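Local coordinates for probable amidase (Thermus thermophilus, PDB 2DC0), which is a probable amidase of the amidase signature family, an alpha/beta protein whose helices surround one large mixed beta-sheet, at residues Ala176-Val181 with Pro354-Pro359; Glu231-Pro236 with Gly426-Ala431. One frame throughout, in Å; residues are numbered along the deposited sequence.

Contact 1: Ala176-Val181 with Pro354-Pro359; sequences AGFNGV and PVQPLP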
loop_
_atom_site.group_PDB
_atom_site.type_symbol
_atom_site.label_atom_id
_atom_site.label_comp_id
_atom_site.label_asym_id
_atom_site.label_seq_id
_atom_site.Cartn_x
_atom_site.Cartn_y
_atom_site.Cartn_z
ATOM N N ALA A 176 7.572 -23.729 -3.827
ATOM C CA ALA A 176 7.562 -24.366 -2.511
ATOM C C ALA A 176 6.388 -25.336 -2.470
ATOM O O ALA A 176 6.536 -26.482 -2.053
ATOM C CB ALA A 176 7.414 -23.313 -1.405
ATOM N N GLY A 177 5.222 -24.870 -2.913
ATOM C CA GLY A 177 4.042 -25.720 -2.917
ATOM C C GLY A 177 4.238 -26.952 -3.785
ATOM O O GLY A 177 4.005 -28.075 -3.343
ATOM N N PHE A 178 4.673 -26.726 -5.022
ATOM C CA PHE A 178 4.917 -27.777 -6.002
ATOM C C PHE A 178 5.859 -28.878 -5.530
ATOM O O PHE A 178 5.658 -30.062 -5.834
ATOM C CB PHE A 178 5.514 -27.170 -7.276
ATOM C CG PHE A 178 4.499 -26.600 -8.234
ATOM C CD1 PHE A 178 3.325 -26.012 -7.781
ATOM C CD2 PHE A 178 4.751 -26.623 -9.604
ATOM C CE1 PHE A 178 2.411 -25.453 -8.676
ATOM C CE2 PHE A 178 3.851 -26.068 -10.510
ATOM C CZ PHE A 178 2.676 -25.481 -10.042
ATOM N N ASN A 179 6.900 -28.484 -4.802
ATOM C CA ASN A 179 7.915 -29.424 -4.341
ATOM C C ASN A 179 7.821 -29.856 -2.877
ATOM O O ASN A 179 8.641 -30.647 -2.409
ATOM C CB ASN A 179 9.300 -28.835 -4.646
ATOM C CG ASN A 179 9.540 -28.669 -6.146
ATOM O OD1 ASN A 179 9.753 -29.648 -6.864
ATOM N ND2 ASN A 179 9.483 -27.433 -6.625
ATOM N N GLY A 180 6.824 -29.351 -2.158
ATOM C CA GLY A 180 6.649 -29.757 -0.772
ATOM C C GLY A 180 7.607 -29.180 0.261
ATOM O O GLY A 180 7.961 -29.853 1.237
ATOM N N VAL A 181 8.048 -27.944 0.063
ATOM C CA VAL A 181 8.927 -27.325 1.041
ATOM C C VAL A 181 8.272 -26.048 1.561
ATOM O O VAL A 181 7.149 -25.708 1.174
ATOM C CB VAL A 181 10.332 -27.021 0.454
ATOM C CG1 VAL A 181 11.039 -28.329 0.102
ATOM C CG2 VAL A 181 10.223 -26.137 -0.778
ATOM N N PRO A 354 -5.265 -22.155 -0.530
ATOM C CA PRO A 354 -4.224 -22.956 -1.175
ATOM C C PRO A 354 -3.251 -22.056 -1.930
ATOM O O PRO A 354 -3.602 -20.942 -2.333
ATOM C CB PRO A 354 -5.016 -23.851 -2.122
ATOM C CG PRO A 354 -6.316 -24.011 -1.422
ATOM C CD PRO A 354 -6.601 -22.600 -0.954
ATOM N N VAL A 355 -2.030 -22.538 -2.126
ATOM C CA VAL A 355 -1.031 -21.764 -2.847
ATOM C C VAL A 355 -1.093 -22.139 -4.328
ATOM O O VAL A 355 -0.521 -21.453 -5.175
ATOM C CB VAL A 355 0.387 -22.046 -2.309
ATOM C CG1 VAL A 355 0.870 -23.405 -2.785
ATOM C CG2 VAL A 355 1.335 -20.945 -2.756
ATOM N N GLN A 356 -1.804 -23.226 -4.623
ATOM C CA GLN A 356 -1.955 -23.740 -5.981
ATOM C C GLN A 356 -3.339 -24.397 -6.122
ATOM O O GLN A 356 -3.898 -24.902 -5.143
ATOM C CB GLN A 356 -0.863 -24.783 -6.246
ATOM C CG GLN A 356 -0.904 -25.924 -5.227
ATOM C CD GLN A 356 0.372 -26.727 -5.176
ATOM O OE1 GLN A 356 0.638 -27.570 -6.037
ATOM N NE2 GLN A 356 1.182 -26.459 -4.170
ATOM N N PRO A 357 -3.909 -24.398 -7.336
ATOM C CA PRO A 357 -5.227 -25.007 -7.556
ATOM C C PRO A 357 -5.148 -26.500 -7.844
ATOM O O PRO A 357 -6.147 -27.215 -7.743
ATOM C CB PRO A 357 -5.754 -24.244 -8.759
ATOM C CG PRO A 357 -4.490 -24.066 -9.577
ATOM C CD PRO A 357 -3.496 -23.614 -8.517
ATOM N N LEU A 358 -3.950 -26.952 -8.191
ATOM C CA LEU A 358 -3.710 -28.342 -8.549
ATOM C C LEU A 358 -2.272 -28.738 -8.234
ATOM O O LEU A 358 -1.413 -27.880 -8.024
ATOM C CB LEU A 358 -3.913 -28.512 -10.063
ATOM C CG LEU A 358 -5.254 -28.137 -10.707
ATOM C CD1 LEU A 358 -5.019 -27.701 -12.141
ATOM C CD2 LEU A 358 -6.203 -29.322 -10.637
ATOM N N PRO A 359 -1.993 -30.052 -8.185
ATOM C CA PRO A 359 -0.615 -30.463 -7.910
ATOM C C PRO A 359 0.190 -30.089 -9.150
ATOM O O PRO A 359 -0.388 -29.803 -10.203
ATOM C CB PRO A 359 -0.735 -31.975 -7.718
ATOM C CG PRO A 359 -1.902 -32.330 -8.603
ATOM C CD PRO A 359 -2.882 -31.222 -8.294
#
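Q356 reaches from the loop after strand 350-354 and sets its amide against both G177 and the ring of F178, two residues of the last turn of helix 173-179 in the amidase signature fold. That helix ends in a Schellman motif: G180 leaves helical geometry with a positive phi, and V181 N bonds to A176 O at 3.0 Å. CG of Q356 stands between its own backbone N and carbonyl carbon (chi1 57°), and from there the chain runs out extended to the helix. The amide crosses the phenyl ring on a slant, the two planes 38° apart. The ring atoms that meet Q356 are CD1 and CE1: Q356 CD lies 4.0 Å from F178 CD1, and Q356 CB lies 4.1 Å from F178 CE1. The CB of F178 is not aimed at the loop; the ring swings nearer because CG sits anti to the carbonyl carbon, beside the backbone N (chi1 -83°). F381 meets the same ring at a steep angle, and the backbone carbonyl of F178 accepts a hydrogen bond from N136. As G177 has no side chain, the amide can come directly against the helix backbone, with Q356 CD 4.1 Å from G177 C. All four touching residues are buried, and V408 of strand 406-413 also packs against Q356. V355, whose backbone bonds to G409 of that strand, points toward the helix and rests its CG1 methyl 3.9 Å from G177 CA.

Contact 2: Glu231-Pro236 with Gly426-Ala431; sequences EGVQNP and GGWLEA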
loop_
_atom_site.group_PDB
_atom_site.type_symbol
_atom_site.label_atom_id
_atom_site.label_comp_id
_atom_site.label_asym_id
_atom_site.label_seq_id
_atom_site.Cartn_x
_atom_site.Cartn_y
_atom_site.Cartn_z
ATOM N N GLU A 231 5.205 -14.548 18.950
ATOM C CA GLU A 231 4.242 -14.628 20.044
ATOM C C GLU A 231 3.531 -15.976 20.038
ATOM O O GLU A 231 3.384 -16.608 18.993
ATOM C CB GLU A 231 3.211 -13.503 19.924
ATOM C CG GLU A 231 3.808 -12.103 19.998
ATOM C CD GLU A 231 4.460 -11.816 21.339
ATOM O OE1 GLU A 231 3.744 -11.831 22.368
ATOM O OE2 GLU A 231 5.690 -11.572 21.361
ATOM N N GLY A 232 3.096 -16.413 21.214
ATOM C CA GLY A 232 2.406 -17.681 21.314
ATOM C C GLY A 232 1.115 -17.652 20.524
ATOM O O GLY A 232 0.579 -16.583 20.224
ATOM N N VAL A 233 0.617 -18.828 20.168
ATOM C CA VAL A 233 -0.629 -18.913 19.422
ATOM C C VAL A 233 -1.699 -19.576 20.279
ATOM O O VAL A 233 -1.465 -20.636 20.852
ATOM C CB VAL A 233 -0.455 -19.735 18.128
ATOM C CG1 VAL A 233 -1.801 -19.907 17.444
ATOM C CG2 VAL A 233 0.526 -19.042 17.199
ATOM N N GLN A 234 -2.867 -18.946 20.350
ATOM C CA GLN A 234 -3.984 -19.466 21.127
ATOM C C GLN A 234 -5.297 -19.092 20.458
ATOM O O GLN A 234 -5.568 -17.914 20.232
ATOM C CB GLN A 234 -3.967 -18.893 22.549
ATOM C CG GLN A 234 -5.252 -19.150 23.336
ATOM C CD GLN A 234 -5.298 -18.404 24.667
ATOM O OE1 GLN A 234 -4.966 -17.220 24.737
ATOM N NE2 GLN A 234 -5.734 -19.090 25.722
ATOM N N ASN A 235 -6.107 -20.092 20.129
ATOM C CA ASN A 235 -7.399 -19.836 19.502
ATOM C C ASN A 235 -7.261 -18.946 18.268
ATOM O O ASN A 235 -7.911 -17.910 18.153
ATOM C CB ASN A 235 -8.336 -19.182 20.516
ATOM C CG ASN A 235 -8.670 -20.106 21.677
ATOM O OD1 ASN A 235 -8.851 -19.666 22.814
ATOM N ND2 ASN A 235 -8.763 -21.395 21.390
ATOM N N PRO A 236 -6.404 -19.349 17.320
ATOM C CA PRO A 236 -6.213 -18.557 16.104
ATOM C C PRO A 236 -7.512 -18.445 15.312
ATOM O O PRO A 236 -8.318 -19.376 15.287
ATOM C CB PRO A 236 -5.138 -19.336 15.354
ATOM C CG PRO A 236 -5.425 -20.757 15.753
ATOM C CD PRO A 236 -5.668 -20.623 17.238
ATOM N N GLY A 426 2.183 -20.141 11.206
ATOM C CA GLY A 426 2.666 -21.194 10.331
ATOM C C GLY A 426 3.195 -22.363 11.146
ATOM O O GLY A 426 2.969 -23.527 10.808
ATOM N N GLY A 427 3.903 -22.050 12.229
ATOM C CA GLY A 427 4.449 -23.091 13.080
ATOM C C GLY A 427 3.335 -23.866 13.758
ATOM O O GLY A 427 3.412 -25.087 13.914
ATOM N N TRP A 428 2.296 -23.147 14.161
ATOM C CA TRP A 428 1.147 -23.754 14.819
ATOM C C TRP A 428 0.474 -24.739 13.865
ATOM O O TRP A 428 0.135 -25.866 14.248
ATOM C CB TRP A 428 0.151 -22.668 15.225
ATOM C CG TRP A 428 -1.002 -23.179 16.030
ATOM C CD1 TRP A 428 -1.057 -23.320 17.391
ATOM C CD2 TRP A 428 -2.270 -23.611 15.529
ATOM N NE1 TRP A 428 -2.287 -23.816 17.767
ATOM C CE2 TRP A 428 -3.046 -24.011 16.643
ATOM C CE3 TRP A 428 -2.823 -23.715 14.243
ATOM C CZ2 TRP A 428 -4.358 -24.488 16.511
ATOM C CZ3 TRP A 428 -4.128 -24.192 14.113
ATOM C CH2 TRP A 428 -4.876 -24.580 15.244
ATOM N N LEU A 429 0.291 -24.313 12.619
ATOM C CA LEU A 429 -0.338 -25.156 11.601
ATOM C C LEU A 429 0.543 -26.342 11.225
ATOM O O LEU A 429 0.061 -27.467 11.127
ATOM C CB LEU A 429 -0.648 -24.325 10.352
ATOM C CG LEU A 429 -1.825 -23.344 10.451
ATOM C CD1 LEU A 429 -1.754 -22.333 9.308
ATOM C CD2 LEU A 429 -3.147 -24.125 10.373
ATOM N N GLU A 430 1.831 -26.082 11.017
ATOM C CA GLU A 430 2.789 -27.120 10.647
ATOM C C GLU A 430 2.782 -28.291 11.634
ATOM O O GLU A 430 2.862 -29.456 11.235
ATOM C CB GLU A 430 4.192 -26.508 10.567
ATOM C CG GLU A 430 5.314 -27.458 10.195
ATOM C CD GLU A 430 6.676 -26.779 10.284
ATOM O OE1 GLU A 430 7.017 -26.303 11.382
ATOM O OE2 GLU A 430 7.392 -26.718 9.267
ATOM N N ALA A 431 2.687 -27.975 12.921
ATOM C CA ALA A 431 2.668 -28.988 13.965
ATOM C C ALA A 431 1.355 -29.770 13.965
ATOM O O ALA A 431 1.252 -30.811 14.615
ATOM C CB ALA A 431 2.881 -28.324 15.340
#
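W428 offers one face of its indole to V233 and P236, so that a helix near the C terminus packs on the loop leading into strand 237-240. The segment begins with two glycines, and regular helical bonding carries past them: G426 O receives E430 N at 2.8 Å. W428 comes next, its CG anti to the backbone N (chi1 -174°), which swings the indole out toward the loop. Two CH-pi contacts share the face. V233 CG1 stands 3.8 Å from the centroid of the five-membered ring, 24° off the normal, and its closest ring atom is W428 CD1 at 3.5 Å. P236 CG sits almost squarely over the six-membered ring, 3.8 Å from its centroid and only 8° off the normal. R432 makes a cation-pi contact with the indole and also bonds to the W428 carbonyl. L429 follows, its CG in the indole plane at the edge, and E430 then bonds through OE2 to the backbone N of V213. Helix 419-430 thus lies beside strand 237-240, where F238 touches both W428 and L429, while the backbone of P236 pairs with E270 of strand 270-273, at the end of the large sheet.

From the N terminus, the chain first passes the end of helix 173-179, then the loop 231-236 ahead of strand 237-240, next the loop 354-359 after strand 350-354, and finally helix 419-430. The segments alternate, so the two closures cross: contact 1 closes a loop of 172 residues and contact 2 one of 189. Contact 1, deep in the chain, joins a helix end to the exit of strand 350-354; contact 2, farther from the centre, ties the approach to strand 237-240 to the last helix. These two strands are parallel neighbours in the large sheet. The centres of contact 1 and contact 2 are 21 Å apart. The nearest atoms of contact 1 and contact 2 are about 8 Å apart, so the two do not touch.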